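PDB 3WY8: serine protease from Arthrobacter nicotinovorans, which probably cleaves peptide bonds as a trypsin-like serine protease with keratinolytic activity. Local coordinates for residues Gly87-Asp92 with Asn189-Gly194; Asn150-Pro155 with Thr199-Tyr204. One frame throughout, in Å; residues are numbered along the deposited sequence.

Contact 1 (Gly87-Asp92 with Asn189-Gly194); sequences GNMQYD and NSYGYG
S190 and D92 meet by a short hydrogen bond across the cleft between the two barrels of the chymotrypsin fold. D92 belongs to the loop after helix 81-84, and S190 lies in the loop after strand 185-188. The geometry of D92, H43 and S171 is consistent with the Ser-His-Asp catalytic triad of this family. S190 OG donates to D92 OD2 at 2.7 Å, coming in on the anti side and only slightly out of the carboxylate plane. The same oxygen also accepts from H43 ND1, so two donors hold this end of the carboxylate. S190 therefore acts as a probable second-shell residue that positions the aspartate, as the conserved serine that hydrogen-bonds the triad aspartate does in chymotrypsin-like proteases. The serine hydroxyl lies anti to its backbone N (chi1 171°), and this carries it across to the first barrel.

A water gives S190 OG a further partner. It donates to S190 OG at 2.7 Å and to M89 O, also at 2.7 Å, and so ties the short 3-10 turn to the second segment. M89 adds an apolar contact. Its chain bends at chi2 and again at chi3 (-70°), which folds the methyl group back toward the serine and the tyrosine. CE lies 3.3 Å from S190 OG and approaches the Y191 ring obliquely. The phenol oxygen of Y191 is held away from this contact by D151 and T159. S190 and Y191 both face Y201 in a classic beta bulge. N88 OD1 forms an Asx turn with Q90 N at the start of the 3-10 turn. The nearest ring atom to the M89 methyl is Y191 CD2, 3.6 Å from CE.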
loop_
_atom_site.group_PDB
_atom_site.type_symbol
_atom_site.label_atom_id
_atom_site.label_comp_id
_atom_site.label_asym_id
_atom_site.label_seq_id
_atom_site.Cartn_x
_atom_site.Cartn_y
_atom_site.Cartn_z
ATOM N N GLY A 87 16.421 2.074 5.269
ATOM C CA GLY A 87 15.145 2.304 5.957
ATOM C C GLY A 87 14.670 3.748 5.917
ATOM O O GLY A 87 14.041 4.235 6.864
ATOM N N ASN A 88 14.968 4.433 4.816
ATOM C CA ASN A 88 14.625 5.846 4.669
ATOM C C ASN A 88 13.125 6.024 4.425
ATOM O O ASN A 88 12.615 5.617 3.377
ATOM C CB ASN A 88 15.437 6.469 3.527
ATOM C CG ASN A 88 15.302 7.978 3.460
ATOM O OD1 ASN A 88 14.342 8.559 3.970
ATOM N ND2 ASN A 88 16.269 8.626 2.811
ATOM N N MET A 89 12.434 6.641 5.389
ATOM C CA MET A 89 10.975 6.830 5.314
ATOM C C MET A 89 10.511 7.643 4.105
ATOM O O MET A 89 9.354 7.534 3.695
ATOM C CB MET A 89 10.415 7.444 6.610
ATOM C CG MET A 89 10.479 6.529 7.834
ATOM S SD MET A 89 9.571 4.976 7.667
ATOM C CE MET A 89 7.876 5.554 7.681
ATOM N N GLN A 90 11.405 8.449 3.526
ATOM C CA GLN A 90 11.066 9.206 2.320
ATOM C C GLN A 90 10.645 8.285 1.180
ATOM O O GLN A 90 9.840 8.666 0.322
ATOM C CB GLN A 90 12.237 10.084 1.861
ATOM C CG GLN A 90 11.996 10.732 0.501
ATOM C CD GLN A 90 12.879 11.929 0.222
ATOM O OE1 GLN A 90 13.717 12.313 1.042
ATOM N NE2 GLN A 90 12.691 12.532 -0.948
ATOM N N TYR A 91 11.197 7.074 1.183
ATOM C CA TYR A 91 11.001 6.134 0.091
ATOM C C TYR A 91 10.288 4.858 0.549
ATOM O O TYR A 91 10.582 3.764 0.064
ATOM C CB TYR A 91 12.353 5.818 -0.568
ATOM C CG TYR A 91 13.129 7.050 -0.992
ATOM C CD1 TYR A 91 12.802 7.736 -2.159
ATOM C CD2 TYR A 91 14.187 7.532 -0.219
ATOM C CE1 TYR A 91 13.512 8.873 -2.553
ATOM C CE2 TYR A 91 14.910 8.663 -0.609
ATOM C CZ TYR A 91 14.565 9.325 -1.774
ATOM O OH TYR A 91 15.273 10.443 -2.165
ATOM N N ASP A 92 9.332 5.012 1.468
ATOM C CA ASP A 92 8.580 3.877 2.006
ATOM C C ASP A 92 7.448 3.457 1.063
ATOM O O ASP A 92 6.267 3.642 1.356
ATOM C CB ASP A 92 8.047 4.196 3.415
ATOM C CG ASP A 92 7.467 2.975 4.121
ATOM O OD1 ASP A 92 7.750 1.836 3.691
ATOM O OD2 ASP A 92 6.728 3.165 5.118
ATOM N N ASN A 189 -0.340 4.454 2.457
ATOM C CA ASN A 189 -0.273 4.687 3.899
ATOM C C ASN A 189 1.082 4.245 4.456
ATOM O O ASN A 189 1.479 3.090 4.287
ATOM C CB ASN A 189 -1.391 3.925 4.614
ATOM C CG ASN A 189 -2.773 4.355 4.166
ATOM O OD1 ASN A 189 -3.033 5.540 3.957
ATOM N ND2 ASN A 189 -3.677 3.387 4.032
ATOM N N SER A 190 1.793 5.160 5.113
ATOM C CA SER A 190 3.142 4.856 5.603
ATOM C C SER A 190 3.313 4.987 7.115
ATOM O O SER A 190 3.769 4.049 7.780
ATOM C CB SER A 190 4.185 5.714 4.875
ATOM O OG SER A 190 5.465 5.573 5.478
ATOM N N TYR A 191 2.969 6.148 7.662
ATOM C CA TYR A 191 3.136 6.365 9.092
ATOM C C TYR A 191 2.159 7.372 9.675
ATOM O O TYR A 191 1.565 8.181 8.958
ATOM C CB TYR A 191 4.585 6.776 9.429
ATOM C CG TYR A 191 4.989 8.171 8.978
ATOM C CD1 TYR A 191 4.810 9.279 9.811
ATOM C CD2 TYR A 191 5.567 8.376 7.724
ATOM C CE1 TYR A 191 5.188 10.562 9.399
ATOM C CE2 TYR A 191 5.953 9.652 7.306
ATOM C CZ TYR A 191 5.758 10.734 8.146
ATOM O OH TYR A 191 6.129 11.992 7.740
ATOM N N GLY A 192 2.014 7.302 10.994
ATOM C CA GLY A 192 1.331 8.331 11.760
ATOM C C GLY A 192 2.142 8.608 13.009
ATOM O O GLY A 192 3.095 7.887 13.314
ATOM N N TYR A 193 1.770 9.658 13.727
ATOM C CA TYR A 193 2.415 9.986 14.993
ATOM C C TYR A 193 1.651 9.408 16.179
ATOM O O TYR A 193 0.731 10.032 16.709
ATOM C CB TYR A 193 2.589 11.498 15.105
ATOM C CG TYR A 193 3.673 12.001 14.193
ATOM C CD1 TYR A 193 5.016 11.772 14.494
ATOM C CD2 TYR A 193 3.367 12.677 13.014
ATOM C CE1 TYR A 193 6.022 12.210 13.660
ATOM C CE2 TYR A 193 4.371 13.128 12.170
ATOM C CZ TYR A 193 5.695 12.885 12.499
ATOM O OH TYR A 193 6.701 13.322 11.677
ATOM N N GLY A 194 2.042 8.205 16.587
ATOM C CA GLY A 194 1.329 7.472 17.629
ATOM C C GLY A 194 0.336 6.482 17.050
ATOM O O GLY A 194 -0.028 6.574 15.873
HETATM O O HOH W 1 6.694 7.724 4.348
#

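Contact 2 (Asn150-Pro155 with Thr199-Tyr204)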
loop_
_atom_site.group_PDB
_atom_site.type_symbol
_atom_site.label_atom_id
_atom_site.label_comp_id
_atom_site.label_asym_id
_atom_site.label_seq_id
_atom_site.Cartn_x
_atom_site.Cartn_y
_atom_site.Cartn_z
ATOM N N ASN A 150 2.046 19.138 4.044
ATOM C CA ASN A 150 3.352 18.670 4.488
ATOM C C ASN A 150 3.359 18.226 5.945
ATOM O O ASN A 150 2.475 18.602 6.725
ATOM C CB ASN A 150 4.413 19.748 4.249
ATOM C CG ASN A 150 4.582 20.071 2.782
ATOM O OD1 ASN A 150 4.378 19.215 1.919
ATOM N ND2 ASN A 150 4.948 21.315 2.485
ATOM N N ASP A 151 4.338 17.398 6.294
ATOM C CA ASP A 151 4.597 17.048 7.688
ATOM C C ASP A 151 5.195 18.283 8.372
ATOM O O ASP A 151 6.296 18.710 8.020
ATOM C CB ASP A 151 5.562 15.853 7.758
ATOM C CG ASP A 151 5.768 15.333 9.173
ATOM O OD1 ASP A 151 5.712 16.127 10.137
ATOM O OD2 ASP A 151 6.008 14.117 9.322
ATOM N N PRO A 152 4.469 18.862 9.351
ATOM C CA PRO A 152 4.901 20.107 9.989
ATOM C C PRO A 152 6.119 19.936 10.887
ATOM O O PRO A 152 6.753 20.927 11.255
ATOM C CB PRO A 152 3.698 20.492 10.863
ATOM C CG PRO A 152 2.571 19.638 10.417
ATOM C CD PRO A 152 3.197 18.383 9.914
ATOM N N TYR A 153 6.437 18.693 11.232
ATOM C CA TYR A 153 7.425 18.409 12.270
ATOM C C TYR A 153 8.671 17.762 11.700
ATOM O O TYR A 153 9.790 18.208 11.974
ATOM C CB TYR A 153 6.803 17.527 13.351
ATOM C CG TYR A 153 5.412 17.975 13.727
ATOM C CD1 TYR A 153 5.214 19.122 14.500
ATOM C CD2 TYR A 153 4.293 17.276 13.279
ATOM C CE1 TYR A 153 3.940 19.548 14.829
ATOM C CE2 TYR A 153 3.013 17.697 13.602
ATOM C CZ TYR A 153 2.845 18.830 14.384
ATOM O OH TYR A 153 1.581 19.252 14.702
ATOM N N ASN A 154 8.469 16.724 10.894
ATOM C CA ASN A 154 9.559 16.040 10.210
ATOM C C ASN A 154 9.423 16.163 8.680
ATOM O O ASN A 154 9.163 15.163 8.007
ATOM C CB ASN A 154 9.607 14.560 10.631
ATOM C CG ASN A 154 9.997 14.367 12.098
ATOM O OD1 ASN A 154 11.060 14.803 12.531
ATOM N ND2 ASN A 154 9.145 13.687 12.858
ATOM N N PRO A 155 9.615 17.384 8.124
ATOM C CA PRO A 155 9.433 17.582 6.682
ATOM C C PRO A 155 10.592 17.039 5.846
ATOM O O PRO A 155 10.569 17.155 4.612
ATOM C CB PRO A 155 9.350 19.106 6.546
ATOM C CG PRO A 155 10.158 19.625 7.665
ATOM C CD PRO A 155 10.059 18.628 8.789
ATOM N N THR A 199 -3.772 11.883 11.778
ATOM C CA THR A 199 -3.231 12.160 10.441
ATOM C C THR A 199 -2.464 10.937 9.933
ATOM O O THR A 199 -1.721 10.312 10.688
ATOM C CB THR A 199 -2.291 13.396 10.461
ATOM O OG1 THR A 199 -3.008 14.532 10.959
ATOM C CG2 THR A 199 -1.770 13.715 9.065
ATOM N N MET A 200 -2.680 10.585 8.665
ATOM C CA MET A 200 -1.914 9.529 8.005
ATOM C C MET A 200 -0.952 10.155 7.002
ATOM O O MET A 200 -1.361 10.970 6.184
ATOM C CB MET A 200 -2.850 8.564 7.271
ATOM C CG MET A 200 -2.128 7.489 6.461
ATOM S SD MET A 200 -1.388 6.258 7.526
ATOM C CE MET A 200 -2.860 5.353 8.020
ATOM N N TYR A 201 0.314 9.754 7.064
ATOM C CA TYR A 201 1.322 10.230 6.123
ATOM C C TYR A 201 1.678 9.181 5.085
ATOM O O TYR A 201 1.739 7.987 5.388
ATOM C CB TYR A 201 2.579 10.693 6.860
ATOM C CG TYR A 201 2.345 11.975 7.601
ATOM C CD1 TYR A 201 2.489 13.202 6.955
ATOM C CD2 TYR A 201 1.942 11.967 8.935
ATOM C CE1 TYR A 201 2.242 14.391 7.621
ATOM C CE2 TYR A 201 1.703 13.159 9.616
ATOM C CZ TYR A 201 1.855 14.363 8.946
ATOM O OH TYR A 201 1.620 15.553 9.599
ATOM N N GLY A 202 1.899 9.653 3.860
ATOM C CA GLY A 202 2.335 8.816 2.750
ATOM C C GLY A 202 3.469 9.478 1.993
ATOM O O GLY A 202 3.507 10.711 1.884
ATOM N N PRO A 203 4.399 8.674 1.451
ATOM C CA PRO A 203 5.551 9.248 0.753
ATOM C C PRO A 203 5.192 9.870 -0.596
ATOM O O PRO A 203 4.205 9.482 -1.236
ATOM C CB PRO A 203 6.462 8.038 0.530
ATOM C CG PRO A 203 5.532 6.889 0.474
ATOM C CD PRO A 203 4.462 7.203 1.482
ATOM N N TYR A 204 6.003 10.835 -1.015
ATOM C CA TYR A 204 5.857 11.430 -2.328
ATOM C C TYR A 204 6.279 10.416 -3.387
ATOM O O TYR A 204 7.366 9.840 -3.307
ATOM C CB TYR A 204 6.708 12.696 -2.445
ATOM C CG TYR A 204 6.605 13.320 -3.812
ATOM C CD1 TYR A 204 5.483 14.067 -4.169
ATOM C CD2 TYR A 204 7.614 13.139 -4.760
ATOM C CE1 TYR A 204 5.370 14.629 -5.432
ATOM C CE2 TYR A 204 7.513 13.701 -6.028
ATOM C CZ TYR A 204 6.390 14.444 -6.354
ATOM O OH TYR A 204 6.290 15.004 -7.605
HETATM O O HOH W 2 -0.216 16.869 7.471
#
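Y201 sets its ring carbon CG opposite the carbonyl carbon (chi1 -71°), which sends the phenol out from strand 199-202 to the loop 150-155. D151 turns its CG away from its own backbone N (chi1 -174°), and the carboxylate comes to lie over one face of that ring. The two planes are 23° apart, and OD2 sits above the ring centre. D151 CB packs on Y201 CE1 at 3.6 Å. P152 CD touches Y201 OH at 3.3 Å from an oblique direction. A water lies 3.1 Å from Y201 OH and donates a longer bond to N150 O.

D151 OD1 accepts from Y153 N and N154 N, each at 2.9 Å, both from the same face of its plane. The pair forms an Asx turn and Asx motif that fixes the loop. D151 OD2 accepts from Y191 OH and Y193 OH. With an alanine in its place, the hydroxyls of Y191 and Y193 would probably lose this acceptor, and the turn at Y153 and N154 would be likely to loosen. Four donors would spread the negative charge of this buried carboxylate and are likely to make it tolerable against an aromatic face.

How the contacts relate
The two contacts have centres about 8 Å apart and lie on the same side of the chain's centre. Their segments alternate along the sequence: 87-92, 150-155, 189-194, 199-204. Contact 1 bridges the barrels, from the loop before strand 94-98 to the second one. Contact 2 stays within that second barrel, joining the loop after strand 142-150 to strand 199-202. Segments 189-194 and 199-204 are backbone-paired at Y201, and the Y191 and Y201 rings stack. Y191 and Y193 of contact 1 reach into contact 2 through D151. A continuous chain of packing and polar bonds thus runs from this outer loop to the probable triad aspartate.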